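Local coordinates for protein sulfite reductase [ferredoxin] (Mycobacterium tuberculosis, PDB 1ZJ8) that reduces sulfite to sulfide with electrons from ferredoxin, using a siroheme and a [4Fe-4S] cluster, at residues G225-A230 with P331-V336. Residues are numbered along the deposited sequence; the frame is centred on the assembly and turned at random.
Sequences GLQDVA and PAPEPV
Gln-227 and Val-336 mark the nearest backbone approach of two irregular loops, their CA atoms 7.3 Å apart, and no hydrogen bond joins main chain to main chain across the gap. Residues 225-230 bend at Gln-227, the centre of an inverse gamma turn whose closing bond, from Asp-228 N to Leu-226 O, is weak. Residues 331-336 are largely extended, with three of the six being prolines. The contact buries 173 Å² in all, and Gln-227 supplies more than half of it.

The Gln-227 side chain bridges the gap. Its CG is anti to the carbonyl carbon (chi1 -62°) and the chain runs on extended, so the terminal amide reaches the main chain on both sides of Pro-335. NE2 donates to Glu-334 O at 3.0 Å; the N-H...O angle of 162° is fairly straight, and the oxygen lies almost in the amide plane, although NE2 stands above the Glu-334 carbonyl plane. In return, OE1 accepts a weak bond of 3.3 Å from Val-336 N. Using both ends of the amide in this way restrains its rotation. The Val-336 side chain runs antiparallel to that of Gln-227, with its CG1 3.7 Å from Gln-227 NE2, while the Pro-333 ring makes a looser contact with NE2.

The bridge lies on the surface, away from the siroheme and the iron-sulfur cluster. It joins the loop between strands 219-224 and 236-243 to the one running from strand 328-329, in the same mixed sheet, to strand 344-347 of an antiparallel sheet, and so ties an inter-sheet link to the first sheet. Strand 236-243 backs both loops: Gln-227 touches its Ile-239 and Pro-333 its Val-241.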
loop_
_atom_site.group_PDB
_atom_site.type_symbol
_atom_site.label_atom_id
_atom_site.label_comp_id
_atom_site.label_asym_id
_atom_site.label_seq_id
_atom_site.Cartn_x
_atom_site.Cartn_y
_atom_site.Cartn_z
ATOM N N GLY A 225 0.419 4.702 16.639
ATOM C CA GLY A 225 0.919 5.724 17.554
ATOM C C GLY A 225 2.201 6.403 17.091
ATOM O O GLY A 225 2.867 7.078 17.884
ATOM N N LEU A 226 2.570 6.178 15.826
ATOM C CA LEU A 226 3.574 6.982 15.087
ATOM C C LEU A 226 2.966 7.388 13.746
ATOM O O LEU A 226 2.018 6.771 13.289
ATOM C CB LEU A 226 4.851 6.169 14.794
ATOM C CG LEU A 226 5.814 5.822 15.922
ATOM C CD1 LEU A 226 6.948 4.932 15.398
ATOM C CD2 LEU A 226 6.364 7.085 16.555
ATOM N N GLN A 227 3.518 8.401 13.098
ATOM C CA GLN A 227 3.134 8.719 11.711
ATOM C C GLN A 227 4.039 7.945 10.743
ATOM O O GLN A 227 4.836 8.557 10.044
ATOM C CB GLN A 227 3.263 10.229 11.431
ATOM C CG GLN A 227 2.366 11.170 12.264
ATOM C CD GLN A 227 2.901 12.619 12.248
ATOM O OE1 GLN A 227 2.966 13.245 11.192
ATOM N NE2 GLN A 227 3.295 13.133 13.408
ATOM N N ASP A 228 3.927 6.608 10.739
ATOM C CA ASP A 228 4.721 5.733 9.846
ATOM C C ASP A 228 3.843 4.899 8.914
ATOM O O ASP A 228 4.274 3.864 8.412
ATOM C CB ASP A 228 5.644 4.818 10.659
ATOM C CG ASP A 228 4.896 3.967 11.672
ATOM O OD1 ASP A 228 3.654 3.852 11.575
ATOM O OD2 ASP A 228 5.559 3.435 12.584
ATOM N N VAL A 229 2.616 5.365 8.681
ATOM C CA VAL A 229 1.599 4.616 7.930
ATOM C C VAL A 229 0.887 5.462 6.850
ATOM O O VAL A 229 -0.265 5.212 6.494
ATOM C CB VAL A 229 0.532 3.997 8.904
ATOM C CG1 VAL A 229 1.165 2.974 9.843
ATOM C CG2 VAL A 229 -0.181 5.083 9.711
ATOM N N ALA A 230 1.575 6.451 6.310
ATOM C CA ALA A 230 1.069 7.209 5.165
ATOM C C ALA A 230 -0.412 7.480 5.352
ATOM O O ALA A 230 -1.234 7.153 4.500
ATOM C CB ALA A 230 1.323 6.439 3.854
ATOM N N PRO A 331 -6.399 18.040 19.469
ATOM C CA PRO A 331 -5.383 18.600 18.584
ATOM C C PRO A 331 -4.803 17.623 17.566
ATOM O O PRO A 331 -4.998 16.397 17.648
ATOM C CB PRO A 331 -4.267 19.014 19.558
ATOM C CG PRO A 331 -4.357 18.038 20.670
ATOM C CD PRO A 331 -5.838 17.686 20.793
ATOM N N ALA A 332 -4.080 18.206 16.620
ATOM C CA ALA A 332 -3.252 17.482 15.683
ATOM C C ALA A 332 -1.892 17.284 16.324
ATOM O O ALA A 332 -1.463 18.093 17.127
ATOM C CB ALA A 332 -3.114 18.274 14.400
ATOM N N PRO A 333 -1.207 16.195 15.971
ATOM C CA PRO A 333 0.173 16.029 16.432
ATOM C C PRO A 333 1.103 16.763 15.496
ATOM O O PRO A 333 0.740 16.978 14.342
ATOM C CB PRO A 333 0.386 14.527 16.318
ATOM C CG PRO A 333 -0.468 14.132 15.149
ATOM C CD PRO A 333 -1.649 15.077 15.118
ATOM N N GLU A 334 2.281 17.148 15.974
ATOM C CA GLU A 334 3.248 17.864 15.129
ATOM C C GLU A 334 3.631 16.998 13.942
ATOM O O GLU A 334 4.215 15.929 14.127
ATOM C CB GLU A 334 4.513 18.251 15.908
ATOM C CG GLU A 334 4.292 19.359 16.938
ATOM C CD GLU A 334 4.055 20.753 16.312
ATOM O OE1 GLU A 334 3.039 21.437 16.650
ATOM O OE2 GLU A 334 4.890 21.161 15.476
ATOM N N PRO A 335 3.304 17.457 12.715
ATOM C CA PRO A 335 3.655 16.634 11.553
ATOM C C PRO A 335 5.165 16.418 11.537
ATOM O O PRO A 335 5.902 17.334 11.859
ATOM C CB PRO A 335 3.186 17.483 10.351
ATOM C CG PRO A 335 2.207 18.499 10.911
ATOM C CD PRO A 335 2.649 18.730 12.331
ATOM N N VAL A 336 5.616 15.215 11.214
ATOM C CA VAL A 336 7.039 14.918 11.262
ATOM C C VAL A 336 7.734 15.593 10.102
ATOM O O VAL A 336 7.099 15.903 9.093
ATOM C CB VAL A 336 7.299 13.417 11.256
ATOM C CG1 VAL A 336 6.918 12.849 12.614
ATOM C CG2 VAL A 336 6.538 12.707 10.096
#